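Local coordinates for Non-structural protein 2 (Infectious bronchitis virus, PDB 7F52) that is a gammacoronavirus non-structural protein whose precise role is not established, though it probably serves the virus during replication inside the host cell, at residues E275-I280 / E295-A300; N312-L317 / C365-C370. One frame throughout, in Å; residues are numbered along the deposited sequence.

Contact 1. Residues E275-I280 / E295-A300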
loop_
_atom_site.group_PDB
_atom_site.type_symbol
_atom_site.label_atom_id
_atom_site.label_comp_id
_atom_site.label_asym_id
_atom_site.label_seq_id
_atom_site.Cartn_x
_atom_site.Cartn_y
_atom_site.Cartn_z
ATOM N N GLU A 275 8.086 -6.178 10.948
ATOM C CA GLU A 275 7.543 -6.366 9.618
ATOM C C GLU A 275 8.386 -5.766 8.507
ATOM O O GLU A 275 7.872 -5.513 7.409
ATOM C CB GLU A 275 6.135 -5.797 9.559
ATOM C CG GLU A 275 5.173 -6.622 10.376
ATOM C CD GLU A 275 3.886 -5.878 10.719
ATOM O OE1 GLU A 275 3.878 -4.602 10.769
ATOM O OE2 GLU A 275 2.881 -6.594 10.949
ATOM N N ALA A 276 9.671 -5.563 8.762
ATOM C CA ALA A 276 10.510 -4.967 7.742
ATOM C C ALA A 276 11.959 -5.182 8.040
ATOM O O ALA A 276 12.370 -5.154 9.192
ATOM C CB ALA A 276 10.228 -3.489 7.610
ATOM N N ALA A 277 12.720 -5.447 6.985
ATOM C CA ALA A 277 14.161 -5.511 7.059
ATOM C C ALA A 277 14.682 -4.159 6.645
ATOM O O ALA A 277 14.147 -3.530 5.721
ATOM C CB ALA A 277 14.699 -6.574 6.145
ATOM N N VAL A 278 15.729 -3.692 7.302
ATOM C CA VAL A 278 16.295 -2.427 6.873
ATOM C C VAL A 278 17.778 -2.617 6.790
ATOM O O VAL A 278 18.359 -3.495 7.429
ATOM C CB VAL A 278 15.950 -1.211 7.833
ATOM C CG1 VAL A 278 14.457 -0.921 7.850
ATOM C CG2 VAL A 278 16.446 -1.457 9.242
ATOM N N ARG A 279 18.378 -1.787 5.963
ATOM C CA ARG A 279 19.809 -1.654 5.910
ATOM C C ARG A 279 20.204 -0.548 6.907
ATOM O O ARG A 279 19.490 0.449 7.026
ATOM C CB ARG A 279 20.211 -1.341 4.479
ATOM C CG ARG A 279 21.638 -0.980 4.274
ATOM C CD ARG A 279 21.867 -0.627 2.804
ATOM N NE ARG A 279 20.852 -1.179 1.895
ATOM C CZ ARG A 279 20.933 -1.103 0.559
ATOM N NH1 ARG A 279 21.983 -0.515 -0.006
ATOM N NH2 ARG A 279 19.989 -1.631 -0.225
ATOM N N ILE A 280 21.293 -0.741 7.652
ATOM C CA ILE A 280 21.755 0.278 8.591
ATOM C C ILE A 280 22.785 1.170 7.913
ATOM O O ILE A 280 23.914 0.750 7.621
ATOM C CB ILE A 280 22.391 -0.318 9.870
ATOM C CG1 ILE A 280 21.396 -1.200 10.626
ATOM C CG2 ILE A 280 22.912 0.817 10.791
ATOM C CD1 ILE A 280 22.073 -2.248 11.501
ATOM N N GLU A 295 17.612 2.238 5.895
ATOM C CA GLU A 295 17.108 2.125 4.533
ATOM C C GLU A 295 16.400 0.782 4.293
ATOM O O GLU A 295 17.031 -0.251 4.123
ATOM C CB GLU A 295 18.241 2.281 3.527
ATOM C CG GLU A 295 17.754 2.334 2.081
ATOM C CD GLU A 295 18.894 2.323 1.081
ATOM O OE1 GLU A 295 19.718 3.270 1.087
ATOM O OE2 GLU A 295 18.977 1.342 0.301
ATOM N N VAL A 296 15.082 0.818 4.274
ATOM C CA VAL A 296 14.255 -0.355 4.048
ATOM C C VAL A 296 14.602 -1.139 2.735
ATOM O O VAL A 296 14.745 -0.545 1.647
ATOM C CB VAL A 296 12.753 0.127 4.115
ATOM C CG1 VAL A 296 12.005 -0.047 2.833
ATOM C CG2 VAL A 296 12.023 -0.539 5.263
ATOM N N VAL A 297 14.805 -2.456 2.847
ATOM C CA VAL A 297 15.032 -3.340 1.666
ATOM C C VAL A 297 13.943 -4.391 1.458
ATOM O O VAL A 297 13.289 -4.832 2.408
ATOM C CB VAL A 297 16.361 -4.130 1.748
ATOM C CG1 VAL A 297 17.548 -3.195 1.902
ATOM C CG2 VAL A 297 16.313 -5.128 2.922
ATOM N N GLY A 298 13.769 -4.820 0.217
ATOM C CA GLY A 298 12.775 -5.833 -0.101
ATOM C C GLY A 298 11.363 -5.410 0.242
ATOM O O GLY A 298 11.040 -4.228 0.218
ATOM N N ASN A 299 10.510 -6.373 0.564
ATOM C CA ASN A 299 9.138 -6.071 0.956
ATOM C C ASN A 299 9.040 -5.678 2.441
ATOM O O ASN A 299 9.562 -6.386 3.310
ATOM C CB ASN A 299 8.247 -7.275 0.657
ATOM C CG ASN A 299 8.201 -7.608 -0.839
ATOM O OD1 ASN A 299 7.883 -6.741 -1.654
ATOM N ND2 ASN A 299 8.521 -8.873 -1.204
ATOM N N ALA A 300 8.368 -4.561 2.723
ATOM C CA ALA A 300 8.357 -3.965 4.069
ATOM C C ALA A 300 7.023 -3.301 4.382
ATOM O O ALA A 300 6.570 -2.457 3.612
ATOM C CB ALA A 300 9.476 -2.945 4.198
HETATM O O HOH W 1 7.653 -7.455 5.070
HETATM O O HOH W 2 11.874 -5.677 4.317
#
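Glu295 pairs with Arg279 through both backbone and side chain. Arg279 N donates to Glu295 O at 2.7 Å, and Glu295 N returns a bond to Arg279 O, closing an antiparallel hydrogen-bonded pair. Their side chains leave the same face of the sheet and run side by side. A bend at chi3 (-21°) folds the arginine so that Glu295 OE2 sits over the guanidinium centre, 3.1 Å from Arg279 CZ. No N-H points at this oxygen, so the salt bridge rests on charge alone. Val296, across a non-hydrogen-bonded pair, turns to the opposite face, where its CG2 meets Val278 CG1 at 3.6 Å. Val297 returns to the arginine's face: CG1 touches the guanidinium edge near NH2, CG2 packs on Ala277 CB, and its N donates to Ala277 O at 3.1 Å. Beyond that bond the direct ladder ends. One water bridges Asn299 O and Glu275 O; another accepts from Ala277 N at 2.8 Å, close to Val297 O and Asn299 O. The chains close up again at Ala300, its CB 3.5 Å from Ala276 CB. Strands 276-281 and 293-297 form a β-hairpin, the latter outermost in a four-stranded antiparallel sheet within this chain, with strand 270-273 beyond 276-281. Leu359 of strand 357-371 packs on Val278 and Val296. Across the subunit interface, Asn356 and Gln304 of the second subunit hydrogen-bond to Gly298 O and Ala300 N.

Contact 2. Residues N312-L317 / C365-C370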
loop_
_atom_site.group_PDB
_atom_site.type_symbol
_atom_site.label_atom_id
_atom_site.label_comp_id
_atom_site.label_asym_id
_atom_site.label_seq_id
_atom_site.Cartn_x
_atom_site.Cartn_y
_atom_site.Cartn_z
ATOM N N ASN A 312 14.722 18.201 18.907
ATOM C CA ASN A 312 15.499 17.528 19.934
ATOM C C ASN A 312 15.099 17.641 21.408
ATOM O O ASN A 312 15.945 17.529 22.290
ATOM C CB ASN A 312 16.931 18.032 19.692
ATOM C CG ASN A 312 17.110 19.507 20.012
ATOM O OD1 ASN A 312 16.145 20.238 20.276
ATOM N ND2 ASN A 312 18.366 19.961 19.979
ATOM N N ASP A 313 13.804 17.829 21.667
ATOM C CA ASP A 313 13.291 17.884 23.032
ATOM C C ASP A 313 12.804 16.533 23.597
ATOM O O ASP A 313 12.269 16.477 24.697
ATOM C CB ASP A 313 12.158 18.914 23.121
ATOM C CG ASP A 313 11.053 18.667 22.107
ATOM O OD1 ASP A 313 11.311 17.966 21.100
ATOM O OD2 ASP A 313 9.924 19.185 22.306
ATOM N N LEU A 314 12.991 15.445 22.869
ATOM C CA LEU A 314 12.422 14.171 23.291
ATOM C C LEU A 314 13.481 13.188 23.774
ATOM O O LEU A 314 14.588 13.153 23.244
ATOM C CB LEU A 314 11.635 13.558 22.135
ATOM C CG LEU A 314 10.137 13.835 22.099
ATOM C CD1 LEU A 314 9.829 15.228 22.622
ATOM C CD2 LEU A 314 9.622 13.669 20.679
ATOM N N THR A 315 13.143 12.404 24.794
ATOM C CA THR A 315 14.009 11.311 25.242
ATOM C C THR A 315 13.295 9.970 24.992
ATOM O O THR A 315 12.097 9.807 25.298
ATOM C CB THR A 315 14.407 11.437 26.754
ATOM O OG1 THR A 315 15.244 12.585 26.949
ATOM C CG2 THR A 315 15.191 10.212 27.199
ATOM N N LEU A 316 14.038 9.032 24.412
ATOM C CA LEU A 316 13.505 7.729 24.027
ATOM C C LEU A 316 13.567 6.748 25.197
ATOM O O LEU A 316 14.626 6.535 25.785
ATOM C CB LEU A 316 14.283 7.182 22.822
ATOM C CG LEU A 316 14.132 5.720 22.367
ATOM C CD1 LEU A 316 12.754 5.430 21.783
ATOM C CD2 LEU A 316 15.215 5.389 21.372
ATOM N N LEU A 317 12.425 6.157 25.529
ATOM C CA LEU A 317 12.347 5.141 26.580
ATOM C C LEU A 317 12.451 3.717 26.017
ATOM O O LEU A 317 12.306 3.504 24.809
ATOM C CB LEU A 317 11.038 5.292 27.347
ATOM C CG LEU A 317 10.757 6.662 27.973
ATOM C CD1 LEU A 317 9.337 6.722 28.543
ATOM C CD2 LEU A 317 11.789 7.013 29.041
ATOM N N CYS A 365 8.195 7.745 24.438
ATOM C CA CYS A 365 9.098 8.872 24.628
ATOM C C CYS A 365 8.662 9.716 25.807
ATOM O O CYS A 365 7.482 9.767 26.167
ATOM C CB CYS A 365 9.165 9.739 23.367
ATOM S SG CYS A 365 10.161 9.031 22.037
ATOM N N GLU A 366 9.612 10.388 26.427
ATOM C CA GLU A 366 9.225 11.379 27.412
ATOM C C GLU A 366 10.046 12.649 27.196
ATOM O O GLU A 366 11.089 12.646 26.528
ATOM C CB GLU A 366 9.396 10.836 28.837
ATOM C CG GLU A 366 10.794 10.989 29.355
ATOM C CD GLU A 366 11.035 10.248 30.654
ATOM O OE1 GLU A 366 10.038 9.852 31.316
ATOM O OE2 GLU A 366 12.234 10.062 30.992
ATOM N N ARG A 367 9.564 13.729 27.785
ATOM C CA ARG A 367 10.140 15.045 27.600
ATOM C C ARG A 367 10.670 15.540 28.961
ATOM O O ARG A 367 9.900 15.725 29.914
ATOM C CB ARG A 367 9.066 15.964 27.043
ATOM C CG ARG A 367 9.498 17.077 26.165
ATOM C CD ARG A 367 8.297 17.983 26.066
ATOM N NE ARG A 367 8.308 18.881 24.924
ATOM C CZ ARG A 367 7.271 19.635 24.578
ATOM N NH1 ARG A 367 6.146 19.590 25.286
ATOM N NH2 ARG A 367 7.356 20.410 23.505
ATOM N N VAL A 368 11.978 15.731 29.065
ATOM C CA VAL A 368 12.557 16.028 30.351
ATOM C C VAL A 368 12.742 17.526 30.565
ATOM O O VAL A 368 13.448 18.203 29.813
ATOM C CB VAL A 368 13.908 15.327 30.548
ATOM C CG1 VAL A 368 14.443 15.628 31.947
ATOM C CG2 VAL A 368 13.789 13.823 30.324
ATOM N N VAL A 369 12.101 18.016 31.620
ATOM C CA VAL A 369 12.107 19.430 31.993
ATOM C C VAL A 369 12.860 19.698 33.301
ATOM O O VAL A 369 12.572 19.089 34.345
ATOM C CB VAL A 369 10.688 19.942 32.150
ATOM C CG1 VAL A 369 10.695 21.453 32.333
ATOM C CG2 VAL A 369 9.860 19.537 30.935
ATOM N N CYS A 370 13.831 20.599 33.244
ATOM C CA CYS A 370 14.593 20.948 34.436
ATOM C C CYS A 370 13.962 22.116 35.221
ATOM O O CYS A 370 13.838 23.215 34.684
ATOM C CB CYS A 370 16.024 21.299 34.051
ATOM S SG CYS A 370 16.977 21.883 35.456
#
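Asp313 and Arg367 meet because their torsions steer them to one point: the aspartate CG is tucked between its backbone N and carbonyl carbon (chi1 54°), while the arginine chain stays extended from CG to NE. The guanidinium reaches Asp313 side-on, and NE and NH2 both grip the single oxygen OD2, each at 3.1 Å. That oxygen is close to the guanidinium plane, yet the carboxylate is turned 65° against it. Both bonds are bent; NE comes from above the carboxylate plane, whereas NH2 meets OD2 nearly along its C-O axis. Further along, Thr315 and Glu366 form an antiparallel hydrogen-bonded pair. Thr315 N donates to Glu366 O at 2.7 Å, and Glu366 N to Thr315 O at 2.8 Å. Leu317 crosses the glutamate at about a right angle, laying CD2 3.6 Å from Glu366 OE2, whose partner oxygen OE1 bridges to Lys408. On the face opposite Thr315 and Glu366, Cys365 lies with Leu316, its CB against Leu314 CG. Two arginines share the carboxylate of Asp313, Arg367 on OD2 and Arg311 NE in a salt bridge to OD1; this would probably favour its ionised form, tying the residues leading into strand 315-320 to strand 357-371.

The hairpin of contact 1 is complete before the chain reaches 312-317, and the centres of the two contacts lie 27 Å apart, with about 14 Å between nearest atoms, so neither touches the other. Strand 357-371 connects them: its early part, at Leu359 and His360, packs against the hairpin of 275-280 and 295-300, and its later part pairs with 312-317. The two thus belong to neighbouring sheets, one a small antiparallel four-stranded sheet and the other a larger mixed one. Contact 1 also meets the second subunit, whereas contact 2 stays within one subunit. Their acid-arginine pairs differ too: face-on without an N-H bond in contact 1, near the guanidinium plane with two N-H donors in contact 2.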